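Local coordinates for protein peroxiredoxin (Clostridioides difficile, PDB 6TSB) that probably reduces peroxides through a peroxiredoxin domain and hydrolyses chitin through the family 18 glycosyl hydrolase domain described here, at residues 316-321 with 327-332; 54-59 with 172-177; 239-244 with 252-257; 98-103 with 138-143. All blocks are in the same frame, centred on the assembly; numbering follows the deposited sequence.

The four contacts sample a family 18 alpha/beta barrel at different depths. Contact 2 lies in the barrel interior and contact 3 joins a surrounding helix to a strand of the same sheet; both are buried and bring apolar side chains together, contact 2 adding an indole-to-hydroxyl bond. Contact 1, also buried, pairs segment 316-321 of helix 311-323 with strand 328-332 far from the others, its centre about 56 Å from that of contact 2, where these elements pack on the second subunit. Contact 3 touches that subunit too. Contact 4, between two loops following barrel strands, is partly exposed, and there waters and a carboxylate take over from apolar packing.

Contact 1 (316-321 with 327-332); sequences LKTQYV and GGVFSW
Thr318 is where residues 316-321 of helix 311-323 first reach strand 328-332: its methyl CG2 lies 4.5 Å from CG1 of Val329, a loose apolar touch. The hydroxyl is turned back into its own helix, where OG1 hydrogen-bonds chiefly to Ile314 O, with Phe315 O as a second acceptor nearby. The polar branch is thus satisfied by the preceding turn, and the methyl is the branch presented to the strand. Two residues on, Tyr320 faces the second subunit, where its OH hydrogen-bonds to Asp238 of that chain.

Helix and strand run in roughly opposed directions, their axes at 145° and 8.5 Å apart at closest approach. This is the last barrel strand and the helix that precedes it, yet strand 328-332 forms a parallel ladder with a strand of the second subunit, and Val329 packs on Leu256 of that subunit. Such an arrangement is consistent with an exchange of barrel elements between two copies of the chain.

Val321, one helical turn beyond Thr318, brings both methyls to the start of the strand. CG1 is anti to the backbone N (chi1 159°) and lies 4.1 Å from Gly328 CA, while CG2 comes within 3.8 Å of Gly328 O and also meets Val329 CB at 4.5 Å. The valine therefore straddles backbone and side chain. At the backbone angles of Gly328 a CB would press against the carbonyl O of Gly327; the valine meets the main chain there independently of this. Ile350 of helix 341-351 adjoins Thr318, Val321 and Val329 alike.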
loop_
_atom_site.group_PDB
_atom_site.type_symbol
_atom_site.label_atom_id
_atom_site.label_comp_id
_atom_site.label_asym_id
_atom_site.label_seq_id
_atom_site.Cartn_x
_atom_site.Cartn_y
_atom_site.Cartn_z
ATOM N N LEU A 316 1.618 -13.560 4.604
ATOM C CA LEU A 316 0.309 -14.260 4.626
ATOM C C LEU A 316 0.476 -15.741 4.217
ATOM O O LEU A 316 -0.044 -16.614 4.967
ATOM C CB LEU A 316 -0.658 -13.486 3.721
ATOM C CG LEU A 316 -1.069 -12.107 4.256
ATOM C CD1 LEU A 316 -2.167 -11.498 3.395
ATOM C CD2 LEU A 316 -1.521 -12.195 5.711
ATOM N N LYS A 317 1.213 -16.024 3.129
ATOM C CA LYS A 317 1.576 -17.414 2.716
ATOM C C LYS A 317 2.355 -18.113 3.838
ATOM O O LYS A 317 1.989 -19.259 4.129
ATOM C CB LYS A 317 2.311 -17.410 1.374
ATOM C CG LYS A 317 1.340 -17.484 0.207
ATOM C CD LYS A 317 1.852 -16.985 -1.134
ATOM C CE LYS A 317 0.685 -16.778 -2.077
ATOM N NZ LYS A 317 1.112 -16.724 -3.484
ATOM N N THR A 318 3.354 -17.475 4.460
ATOM C CA THR A 318 4.166 -18.121 5.521
ATOM C C THR A 318 3.314 -18.315 6.785
ATOM O O THR A 318 3.606 -19.267 7.573
ATOM C CB THR A 318 5.452 -17.331 5.830
ATOM O OG1 THR A 318 5.172 -15.943 6.042
ATOM C CG2 THR A 318 6.495 -17.474 4.733
ATOM N N GLN A 319 2.319 -17.443 7.010
ATOM C CA GLN A 319 1.305 -17.638 8.091
ATOM C C GLN A 319 0.556 -18.952 7.822
ATOM O O GLN A 319 0.496 -19.802 8.730
ATOM C CB GLN A 319 0.304 -16.475 8.200
ATOM C CG GLN A 319 0.852 -15.218 8.880
ATOM C CD GLN A 319 1.272 -15.482 10.305
ATOM O OE1 GLN A 319 2.461 -15.605 10.599
ATOM N NE2 GLN A 319 0.295 -15.624 11.193
ATOM N N TYR A 320 0.014 -19.098 6.615
ATOM C CA TYR A 320 -0.750 -20.283 6.160
ATOM C C TYR A 320 0.082 -21.533 6.446
ATOM O O TYR A 320 -0.478 -22.527 6.890
ATOM C CB TYR A 320 -1.161 -20.116 4.698
ATOM C CG TYR A 320 -2.095 -21.174 4.177
ATOM C CD1 TYR A 320 -1.646 -22.448 3.837
ATOM C CD2 TYR A 320 -3.449 -20.893 3.999
ATOM C CE1 TYR A 320 -2.521 -23.408 3.340
ATOM C CE2 TYR A 320 -4.333 -21.842 3.496
ATOM C CZ TYR A 320 -3.868 -23.103 3.159
ATOM O OH TYR A 320 -4.771 -24.014 2.675
ATOM N N VAL A 321 1.393 -21.467 6.229
ATOM C CA VAL A 321 2.300 -22.628 6.426
ATOM C C VAL A 321 2.243 -23.004 7.908
ATOM O O VAL A 321 2.211 -24.215 8.264
ATOM C CB VAL A 321 3.737 -22.318 5.933
ATOM C CG1 VAL A 321 4.788 -23.224 6.561
ATOM C CG2 VAL A 321 3.841 -22.394 4.418
ATOM N N GLY A 327 5.118 -28.331 5.776
ATOM C CA GLY A 327 6.537 -28.694 5.974
ATOM C C GLY A 327 7.487 -27.504 5.826
ATOM O O GLY A 327 8.568 -27.540 6.377
ATOM N N GLY A 328 7.076 -26.449 5.146
ATOM C CA GLY A 328 7.930 -25.272 4.983
ATOM C C GLY A 328 7.528 -24.589 3.724
ATOM O O GLY A 328 6.416 -24.865 3.213
ATOM N N VAL A 329 8.423 -23.774 3.197
ATOM C CA VAL A 329 8.162 -22.924 2.015
ATOM C C VAL A 329 9.422 -22.972 1.145
ATOM O O VAL A 329 10.484 -23.374 1.638
ATOM C CB VAL A 329 7.824 -21.511 2.523
ATOM C CG1 VAL A 329 9.013 -20.855 3.193
ATOM C CG2 VAL A 329 7.277 -20.611 1.436
ATOM N N PHE A 330 9.295 -22.580 -0.108
ATOM C CA PHE A 330 10.371 -22.586 -1.113
ATOM C C PHE A 330 9.994 -21.523 -2.123
ATOM O O PHE A 330 8.800 -21.240 -2.234
ATOM C CB PHE A 330 10.547 -23.965 -1.773
ATOM C CG PHE A 330 9.567 -24.363 -2.862
ATOM C CD1 PHE A 330 9.707 -23.891 -4.158
ATOM C CD2 PHE A 330 8.502 -25.233 -2.594
ATOM C CE1 PHE A 330 8.844 -24.285 -5.171
ATOM C CE2 PHE A 330 7.624 -25.622 -3.597
ATOM C CZ PHE A 330 7.790 -25.143 -4.885
ATOM N N SER A 331 10.984 -20.990 -2.833
ATOM C CA SER A 331 10.819 -20.007 -3.935
ATOM C C SER A 331 11.412 -20.597 -5.203
ATOM O O SER A 331 12.317 -21.440 -5.119
ATOM C CB SER A 331 11.492 -18.682 -3.655
ATOM O OG SER A 331 12.869 -18.861 -3.355
ATOM N N TRP A 332 10.805 -20.191 -6.308
ATOM C CA TRP A 332 11.294 -20.264 -7.696
ATOM C C TRP A 332 11.470 -18.819 -8.149
ATOM O O TRP A 332 10.461 -18.157 -8.370
ATOM C CB TRP A 332 10.283 -20.999 -8.591
ATOM C CG TRP A 332 10.782 -21.067 -9.995
ATOM C CD1 TRP A 332 10.611 -20.157 -10.998
ATOM C CD2 TRP A 332 11.669 -22.067 -10.507
ATOM N NE1 TRP A 332 11.286 -20.556 -12.120
ATOM C CE2 TRP A 332 11.943 -21.724 -11.846
ATOM C CE3 TRP A 332 12.227 -23.225 -9.966
ATOM C CZ2 TRP A 332 12.767 -22.504 -12.651
ATOM C CZ3 TRP A 332 13.045 -23.992 -10.763
ATOM C CH2 TRP A 332 13.305 -23.632 -12.084
#

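Contact 2 (54-59 with 172-177); sequences LDAVIF and DKWLSV
The indole of Trp174 receives Ala56 and Ile58 obliquely, both at its six-membered ring. Ala56 CB lies 4.1 Å from CZ3 and at almost the same distance from CH2, while the end of the isoleucine chain places CD1 4.3 Å from CZ2. A further aromatic neighbour, Tyr201, meets the indole with the two ring planes at about 45°. On the pyrrole side the contact turns polar: Trp174 NE1 donates to Ser176 OG over 2.8 Å, with an N-H...O angle of 152° and the oxygen tilted 19° from the ring plane. Because the same OG also hydrogen-bonds to Asp135 OD1, the buried hydroxyl links the indole to a carboxylate. Asp135 belongs to the DxxDxDxE signature of family 18 chitinases, so the tryptophan is tied, through one serine, to that motif. The first torsion sets CG anti to the backbone N and sends the indole across the barrel; the tie to Ser176 helps fix its rotation.

The backbones themselves stay well apart, with Ala56 CA and Trp174 CA separated by 10.4 Å, and it is the long indole that bridges the interior between non-adjacent strands. Strand 56-64 is flanked by the parallel strands 37-43 and 92-98, whose Ile37 and Ile94 also touch Trp174. Residues alternating with Ala56 and Ile58, namely Val57 and Phe59, pack instead against helix 75-83 around the barrel.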
loop_
_atom_site.group_PDB
_atom_site.type_symbol
_atom_site.label_atom_id
_atom_site.label_comp_id
_atom_site.label_asym_id
_atom_site.label_seq_id
_atom_site.Cartn_x
_atom_site.Cartn_y
_atom_site.Cartn_z
ATOM N N LEU A 54 -18.108 20.174 -4.822
ATOM C CA LEU A 54 -17.926 21.185 -3.739
ATOM C C LEU A 54 -19.261 21.838 -3.373
ATOM O O LEU A 54 -20.051 22.073 -4.288
ATOM C CB LEU A 54 -16.948 22.250 -4.229
ATOM C CG LEU A 54 -15.632 21.701 -4.758
ATOM C CD1 LEU A 54 -14.709 22.833 -5.174
ATOM C CD2 LEU A 54 -14.975 20.804 -3.727
ATOM N N ASP A 55 -19.485 22.121 -2.079
ATOM C CA ASP A 55 -20.601 22.982 -1.601
ATOM C C ASP A 55 -20.147 24.444 -1.637
ATOM O O ASP A 55 -21.005 25.345 -1.685
ATOM C CB ASP A 55 -21.049 22.606 -0.184
ATOM C CG ASP A 55 -21.598 21.198 -0.033
ATOM O OD1 ASP A 55 -22.758 21.013 -0.397
ATOM O OD2 ASP A 55 -20.849 20.310 0.452
ATOM N N ALA A 56 -18.838 24.675 -1.549
ATOM C CA ALA A 56 -18.279 26.033 -1.453
ATOM C C ALA A 56 -16.825 26.067 -1.915
ATOM O O ALA A 56 -16.074 25.079 -1.737
ATOM C CB ALA A 56 -18.398 26.523 -0.040
ATOM N N VAL A 57 -16.485 27.192 -2.525
ATOM C CA VAL A 57 -15.124 27.555 -2.999
ATOM C C VAL A 57 -14.730 28.838 -2.267
ATOM O O VAL A 57 -15.603 29.770 -2.107
ATOM C CB VAL A 57 -15.081 27.734 -4.531
ATOM C CG1 VAL A 57 -15.249 26.405 -5.231
ATOM C CG2 VAL A 57 -16.127 28.716 -5.037
ATOM N N ILE A 58 -13.477 28.883 -1.835
ATOM C CA ILE A 58 -12.934 30.036 -1.080
ATOM C C ILE A 58 -11.817 30.594 -1.945
ATOM O O ILE A 58 -10.766 29.963 -2.001
ATOM C CB ILE A 58 -12.452 29.651 0.337
ATOM C CG1 ILE A 58 -13.536 28.969 1.173
ATOM C CG2 ILE A 58 -11.927 30.882 1.038
ATOM C CD1 ILE A 58 -13.109 28.638 2.606
ATOM N N PHE A 59 -12.077 31.718 -2.615
ATOM C CA PHE A 59 -11.059 32.448 -3.409
ATOM C C PHE A 59 -9.964 32.963 -2.473
ATOM O O PHE A 59 -10.272 33.701 -1.520
ATOM C CB PHE A 59 -11.676 33.625 -4.168
ATOM C CG PHE A 59 -10.638 34.421 -4.917
ATOM C CD1 PHE A 59 -10.067 33.924 -6.082
ATOM C CD2 PHE A 59 -10.203 35.647 -4.449
ATOM C CE1 PHE A 59 -9.096 34.640 -6.768
ATOM C CE2 PHE A 59 -9.222 36.358 -5.130
ATOM C CZ PHE A 59 -8.663 35.850 -6.281
ATOM N N ASP A 172 -27.291 36.416 6.979
ATOM C CA ASP A 172 -27.494 35.619 5.737
ATOM C C ASP A 172 -26.219 35.499 4.896
ATOM O O ASP A 172 -26.329 35.007 3.779
ATOM C CB ASP A 172 -28.588 36.220 4.858
ATOM C CG ASP A 172 -29.966 36.023 5.450
ATOM O OD1 ASP A 172 -30.218 34.929 6.006
ATOM O OD2 ASP A 172 -30.769 36.964 5.362
ATOM N N LYS A 173 -25.061 35.949 5.375
ATOM C CA LYS A 173 -23.785 35.797 4.636
ATOM C C LYS A 173 -22.818 34.959 5.468
ATOM O O LYS A 173 -22.831 35.004 6.725
ATOM C CB LYS A 173 -23.118 37.141 4.326
ATOM C CG LYS A 173 -23.895 38.108 3.441
ATOM C CD LYS A 173 -23.933 37.669 1.997
ATOM C CE LYS A 173 -24.876 38.490 1.148
ATOM N NZ LYS A 173 -25.008 37.861 -0.178
ATOM N N TRP A 174 -22.000 34.203 4.771
ATOM C CA TRP A 174 -20.984 33.331 5.371
ATOM C C TRP A 174 -19.884 34.215 5.934
ATOM O O TRP A 174 -19.378 35.111 5.237
ATOM C CB TRP A 174 -20.494 32.362 4.312
ATOM C CG TRP A 174 -19.194 31.670 4.549
ATOM C CD1 TRP A 174 -17.984 32.199 4.897
ATOM C CD2 TRP A 174 -18.974 30.285 4.287
ATOM N NE1 TRP A 174 -17.028 31.220 4.905
ATOM C CE2 TRP A 174 -17.606 30.037 4.513
ATOM C CE3 TRP A 174 -19.810 29.243 3.873
ATOM C CZ2 TRP A 174 -17.061 28.766 4.357
ATOM C CZ3 TRP A 174 -19.263 27.996 3.702
ATOM C CH2 TRP A 174 -17.907 27.763 3.935
ATOM N N LEU A 175 -19.544 33.959 7.184
ATOM C CA LEU A 175 -18.330 34.525 7.777
ATOM C C LEU A 175 -17.577 33.351 8.378
ATOM O O LEU A 175 -18.219 32.557 9.048
ATOM C CB LEU A 175 -18.743 35.558 8.832
ATOM C CG LEU A 175 -17.605 36.068 9.713
ATOM C CD1 LEU A 175 -16.493 36.657 8.869
ATOM C CD2 LEU A 175 -18.116 37.095 10.711
ATOM N N SER A 176 -16.281 33.249 8.124
ATOM C CA SER A 176 -15.441 32.151 8.619
ATOM C C SER A 176 -14.073 32.721 8.963
ATOM O O SER A 176 -13.742 33.810 8.522
ATOM C CB SER A 176 -15.358 31.015 7.619
ATOM O OG SER A 176 -14.697 31.413 6.406
ATOM N N VAL A 177 -13.326 31.980 9.747
ATOM C CA VAL A 177 -12.004 32.382 10.265
ATOM C C VAL A 177 -11.146 31.158 10.044
ATOM O O VAL A 177 -11.624 30.062 10.330
ATOM C CB VAL A 177 -12.139 32.750 11.749
ATOM C CG1 VAL A 177 -10.793 32.799 12.461
ATOM C CG2 VAL A 177 -12.907 34.054 11.901
#

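Contact 3 (239-244 with 252-257); sequences AMVRNL and EKILLG
Val241 and Ile254 mark the nearest backbone approach, their CA atoms 7.7 Å apart, between the helix of 239-244 and a chain that passes from a 3-10 segment at Glu252 and Lys253 into strand 254-257. The helix is regular here, Leu244 N bonding to Met240 O at 3.0 Å, and no hydrogen bond links the two segments. The closest contacts all run to one methyl, CD1 of Ile254. Ile254 points toward the helix with CG1 anti to its carbonyl carbon (chi1 -53°), and a nearly extended chi2 of -161° carries CD1 to the helix surface. There CD1 lies 3.9 Å from Leu244 CB and 4.2 Å from Val241 CG1, with Val241 O also close at 4.1 Å. The methyl thus wedges between two residues one turn apart; the leucine and isoleucine side chains cross obliquely. Leu244 and Val241 also lean on Phe202 and Leu204 of the adjacent strand 201-204. On the strand's other flank, Leu255 to Gly257 form a parallel ladder with a strand of the second subunit. This is the second half of a beta-alpha-beta crossover (strand 201-204, helix 237-246, strand 254-264), the connection that builds the TIM barrel of family 18 glycosyl hydrolases.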
loop_
_atom_site.group_PDB
_atom_site.type_symbol
_atom_site.label_atom_id
_atom_site.label_comp_id
_atom_site.label_asym_id
_atom_site.label_seq_id
_atom_site.Cartn_x
_atom_site.Cartn_y
_atom_site.Cartn_z
ATOM N N ALA A 239 -6.207 16.391 18.505
ATOM C CA ALA A 239 -5.949 17.302 19.643
ATOM C C ALA A 239 -6.386 18.749 19.300
ATOM O O ALA A 239 -6.769 19.490 20.237
ATOM C CB ALA A 239 -4.491 17.219 20.038
ATOM N N MET A 240 -6.332 19.165 18.021
ATOM C CA MET A 240 -6.736 20.537 17.600
ATOM C C MET A 240 -8.247 20.613 17.583
ATOM O O MET A 240 -8.805 21.608 18.110
ATOM C CB MET A 240 -6.187 20.916 16.227
ATOM C CG MET A 240 -4.746 21.273 16.314
ATOM S SD MET A 240 -4.160 22.091 14.822
ATOM C CE MET A 240 -2.447 22.254 15.310
ATOM N N VAL A 241 -8.902 19.561 17.110
ATOM C CA VAL A 241 -10.390 19.518 17.148
ATOM C C VAL A 241 -10.883 19.503 18.605
ATOM O O VAL A 241 -11.857 20.203 18.910
ATOM C CB VAL A 241 -10.921 18.313 16.382
ATOM C CG1 VAL A 241 -12.436 18.328 16.365
ATOM C CG2 VAL A 241 -10.343 18.271 14.982
ATOM N N ARG A 242 -10.248 18.719 19.472
ATOM C CA ARG A 242 -10.679 18.595 20.893
ATOM C C ARG A 242 -10.390 19.917 21.620
ATOM O O ARG A 242 -11.281 20.369 22.344
ATOM C CB ARG A 242 -9.986 17.416 21.594
ATOM C CG ARG A 242 -10.330 16.043 21.023
ATOM C CD ARG A 242 -11.811 15.805 20.739
ATOM N NE ARG A 242 -11.995 14.491 20.147
ATOM C CZ ARG A 242 -13.113 14.049 19.593
ATOM N NH1 ARG A 242 -14.188 14.827 19.539
ATOM N NH2 ARG A 242 -13.136 12.823 19.075
ATOM N N ASN A 243 -9.188 20.491 21.444
ATOM C CA ASN A 243 -8.822 21.804 22.025
ATOM C C ASN A 243 -9.867 22.860 21.645
ATOM O O ASN A 243 -10.361 23.572 22.559
ATOM C CB ASN A 243 -7.420 22.207 21.592
ATOM C CG ASN A 243 -6.338 21.385 22.248
ATOM O OD1 ASN A 243 -6.560 20.701 23.255
ATOM N ND2 ASN A 243 -5.140 21.497 21.712
ATOM N N LEU A 244 -10.237 22.961 20.362
ATOM C CA LEU A 244 -11.247 23.961 19.921
ATOM C C LEU A 244 -12.602 23.651 20.565
ATOM O O LEU A 244 -13.321 24.610 20.923
ATOM C CB LEU A 244 -11.361 23.986 18.396
ATOM C CG LEU A 244 -10.168 24.596 17.664
ATOM C CD1 LEU A 244 -10.248 24.299 16.190
ATOM C CD2 LEU A 244 -10.073 26.099 17.875
ATOM N N GLU A 252 -20.027 21.261 14.880
ATOM C CA GLU A 252 -20.726 21.498 13.588
ATOM C C GLU A 252 -20.169 22.707 12.824
ATOM O O GLU A 252 -20.670 22.936 11.710
ATOM C CB GLU A 252 -22.188 21.951 13.745
ATOM C CG GLU A 252 -22.991 21.307 14.841
ATOM C CD GLU A 252 -22.880 21.946 16.220
ATOM O OE1 GLU A 252 -23.648 22.908 16.501
ATOM O OE2 GLU A 252 -22.030 21.460 17.020
ATOM N N LYS A 253 -19.386 23.567 13.482
ATOM C CA LYS A 253 -18.850 24.821 12.894
ATOM C C LYS A 253 -17.379 24.582 12.563
ATOM O O LYS A 253 -16.802 25.432 11.888
ATOM C CB LYS A 253 -19.050 26.023 13.837
ATOM C CG LYS A 253 -20.494 26.536 13.966
ATOM C CD LYS A 253 -20.618 27.904 14.647
ATOM C CE LYS A 253 -22.027 28.461 14.655
ATOM N NZ LYS A 253 -22.104 29.776 15.348
ATOM N N ILE A 254 -16.807 23.444 12.978
ATOM C CA ILE A 254 -15.405 23.120 12.627
ATOM C C ILE A 254 -15.336 22.473 11.242
ATOM O O ILE A 254 -15.983 21.426 11.059
ATOM C CB ILE A 254 -14.747 22.213 13.652
ATOM C CG1 ILE A 254 -14.887 22.820 15.051
ATOM C CG2 ILE A 254 -13.303 21.968 13.201
ATOM C CD1 ILE A 254 -13.914 22.276 16.063
ATOM N N LEU A 255 -14.518 23.040 10.348
ATOM C CA LEU A 255 -14.207 22.437 9.025
ATOM C C LEU A 255 -12.805 21.892 9.089
ATOM O O LEU A 255 -11.893 22.684 9.429
ATOM C CB LEU A 255 -14.283 23.491 7.929
ATOM C CG LEU A 255 -15.670 24.048 7.654
ATOM C CD1 LEU A 255 -15.677 24.775 6.314
ATOM C CD2 LEU A 255 -16.715 22.948 7.695
ATOM N N LEU A 256 -12.642 20.599 8.800
ATOM C CA LEU A 256 -11.322 19.940 8.925
ATOM C C LEU A 256 -10.562 20.183 7.621
ATOM O O LEU A 256 -11.107 19.890 6.548
ATOM C CB LEU A 256 -11.498 18.442 9.219
ATOM C CG LEU A 256 -10.260 17.745 9.785
ATOM C CD1 LEU A 256 -10.652 16.543 10.634
ATOM C CD2 LEU A 256 -9.280 17.338 8.700
ATOM N N GLY A 257 -9.350 20.701 7.746
ATOM C CA GLY A 257 -8.502 21.096 6.613
ATOM C C GLY A 257 -7.543 19.984 6.267
ATOM O O GLY A 257 -6.856 19.494 7.198
#

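Contact 4 (98-103 with 138-143)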
loop_
_atom_site.group_PDB
_atom_site.type_symbol
_atom_site.label_atom_id
_atom_site.label_comp_id
_atom_site.label_asym_id
_atom_site.label_seq_id
_atom_site.Cartn_x
_atom_site.Cartn_y
_atom_site.Cartn_z
ATOM N N GLY A 98 -6.252 37.664 3.475
ATOM C CA GLY A 98 -5.051 37.527 4.309
ATOM C C GLY A 98 -4.167 36.401 3.830
ATOM O O GLY A 98 -3.801 36.415 2.639
ATOM N N GLY A 99 -3.799 35.494 4.743
ATOM C CA GLY A 99 -2.864 34.397 4.459
ATOM C C GLY A 99 -1.515 34.633 5.080
ATOM O O GLY A 99 -1.266 35.726 5.627
ATOM N N TRP A 100 -0.654 33.633 5.023
ATOM C CA TRP A 100 0.659 33.691 5.700
ATOM C C TRP A 100 1.415 34.945 5.248
ATOM O O TRP A 100 1.555 35.129 4.013
ATOM C CB TRP A 100 1.458 32.428 5.422
ATOM C CG TRP A 100 2.745 32.416 6.171
ATOM C CD1 TRP A 100 4.004 32.640 5.696
ATOM C CD2 TRP A 100 2.874 32.198 7.580
ATOM N NE1 TRP A 100 4.915 32.555 6.717
ATOM C CE2 TRP A 100 4.251 32.272 7.881
ATOM C CE3 TRP A 100 1.955 31.943 8.602
ATOM C CZ2 TRP A 100 4.728 32.102 9.179
ATOM C CZ3 TRP A 100 2.429 31.767 9.883
ATOM C CH2 TRP A 100 3.797 31.850 10.164
ATOM N N GLY A 101 1.885 35.763 6.204
ATOM C CA GLY A 101 2.682 36.977 5.927
ATOM C C GLY A 101 1.834 38.192 5.545
ATOM O O GLY A 101 2.417 39.255 5.446
ATOM N N ALA A 102 0.507 38.062 5.383
ATOM C CA ALA A 102 -0.412 39.150 4.975
ATOM C C ALA A 102 -0.633 40.156 6.109
ATOM O O ALA A 102 -1.402 39.853 7.071
ATOM C CB ALA A 102 -1.728 38.598 4.504
ATOM N N GLU A 103 -0.034 41.339 5.944
ATOM C CA GLU A 103 0.015 42.455 6.926
ATOM C C GLU A 103 -1.303 43.227 6.872
ATOM O O GLU A 103 -2.020 43.094 5.870
ATOM C CB GLU A 103 1.202 43.390 6.645
ATOM C CG GLU A 103 1.342 44.531 7.650
ATOM C CD GLU A 103 1.652 44.085 9.066
ATOM O OE1 GLU A 103 2.828 43.767 9.312
ATOM O OE2 GLU A 103 0.717 44.032 9.908
ATOM N N TRP A 138 -6.194 35.823 9.260
ATOM C CA TRP A 138 -5.168 36.501 10.085
ATOM C C TRP A 138 -4.264 35.436 10.714
ATOM O O TRP A 138 -4.776 34.609 11.507
ATOM C CB TRP A 138 -5.909 37.379 11.091
ATOM C CG TRP A 138 -5.060 38.288 11.907
ATOM C CD1 TRP A 138 -3.700 38.378 11.948
ATOM C CD2 TRP A 138 -5.567 39.205 12.881
ATOM N NE1 TRP A 138 -3.329 39.326 12.858
ATOM C CE2 TRP A 138 -4.455 39.858 13.438
ATOM C CE3 TRP A 138 -6.856 39.570 13.286
ATOM C CZ2 TRP A 138 -4.601 40.835 14.428
ATOM C CZ3 TRP A 138 -7.001 40.545 14.246
ATOM C CH2 TRP A 138 -5.886 41.161 14.818
ATOM N N GLU A 139 -2.978 35.433 10.348
ATOM C CA GLU A 139 -2.040 34.333 10.658
ATOM C C GLU A 139 -0.804 34.886 11.390
ATOM O O GLU A 139 0.302 34.904 10.859
ATOM C CB GLU A 139 -1.748 33.567 9.354
ATOM C CG GLU A 139 -2.963 32.839 8.778
ATOM C CD GLU A 139 -2.716 31.888 7.609
ATOM O OE1 GLU A 139 -1.596 31.382 7.509
ATOM O OE2 GLU A 139 -3.655 31.643 6.801
ATOM N N TYR A 140 -0.931 35.263 12.667
ATOM C CA TYR A 140 -2.057 34.978 13.534
ATOM C C TYR A 140 -2.193 36.172 14.468
ATOM O O TYR A 140 -1.220 36.844 14.763
ATOM C CB TYR A 140 -1.825 33.659 14.296
ATOM C CG TYR A 140 -1.719 32.422 13.432
ATOM C CD1 TYR A 140 -2.865 31.811 12.951
ATOM C CD2 TYR A 140 -0.495 31.865 13.069
ATOM C CE1 TYR A 140 -2.808 30.703 12.118
ATOM C CE2 TYR A 140 -0.419 30.742 12.246
ATOM C CZ TYR A 140 -1.586 30.154 11.773
ATOM O OH TYR A 140 -1.597 29.066 10.934
ATOM N N PRO A 141 -3.386 36.484 14.994
ATOM C CA PRO A 141 -3.494 37.547 15.981
ATOM C C PRO A 141 -2.521 37.278 17.135
ATOM O O PRO A 141 -2.353 36.153 17.500
ATOM C CB PRO A 141 -4.937 37.465 16.479
ATOM C CG PRO A 141 -5.696 36.712 15.404
ATOM C CD PRO A 141 -4.668 35.846 14.701
ATOM N N GLY A 142 -1.872 38.321 17.631
ATOM C CA GLY A 142 -0.994 38.253 18.811
ATOM C C GLY A 142 0.403 37.760 18.479
ATOM O O GLY A 142 1.262 37.782 19.384
ATOM N N SER A 143 0.651 37.326 17.244
ATOM C CA SER A 143 1.937 36.711 16.851
ATOM C C SER A 143 2.508 37.434 15.639
ATOM O O SER A 143 1.732 37.703 14.689
ATOM C CB SER A 143 1.753 35.242 16.550
ATOM O OG SER A 143 2.886 34.720 15.863
HETATM O O HOH W 1 -2.001 37.260 8.173
HETATM O O HOH W 2 -1.819 30.794 3.965
HETATM O O HOH W 3 0.607 36.139 8.714
#
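Glu139 meets Gly99 and Trp100 where the loops following strands 92-98 and 133-137 come together at the mouth of the alpha/beta barrel. Glu139 fills the last position of the DxxDxDxE signature, which in family 18 chitinases is the catalytic acid, so this is probably the active-site end of the barrel.

Among the polar approaches, the carboxylate lies against the glycine-rich turn without a direct hydrogen bond to it: OE1 is 3.5 Å from Trp100 N at a poor angle, and OE2 is 3.7 Å from Gly99 CA. The extended side chain of Glu139 reaches there because chi1 of -66° puts CG beside the backbone N. OE1 also sits at the edge of the Trp100 ring, near its plane, with the ring and carboxylate planes 51° apart.

Waters supply the cross-links that direct bonds do not. One accepts from Glu139 N at 3.0 Å and is hydrogen-bonded to Gly99 O and Ala102 O, the ends of a type II turn. A second takes the Trp100 N-H at 3.2 Å and makes a weak bond to Glu139 OE2. A third joins Gly101 N to Glu139 O, though it sits unusually close to that oxygen and its place is less sure.

The aromatic contact is spare. Trp100 CZ3 touches Tyr140 CE2 at 3.8 Å, the tyrosine atom lying near the tryptophan plane at its edge and the side chains crossing at about a right angle. A cis peptide joins Glu139 to Tyr140, and Glu139 CB lies 4.0 Å above the centre of the Tyr140 ring.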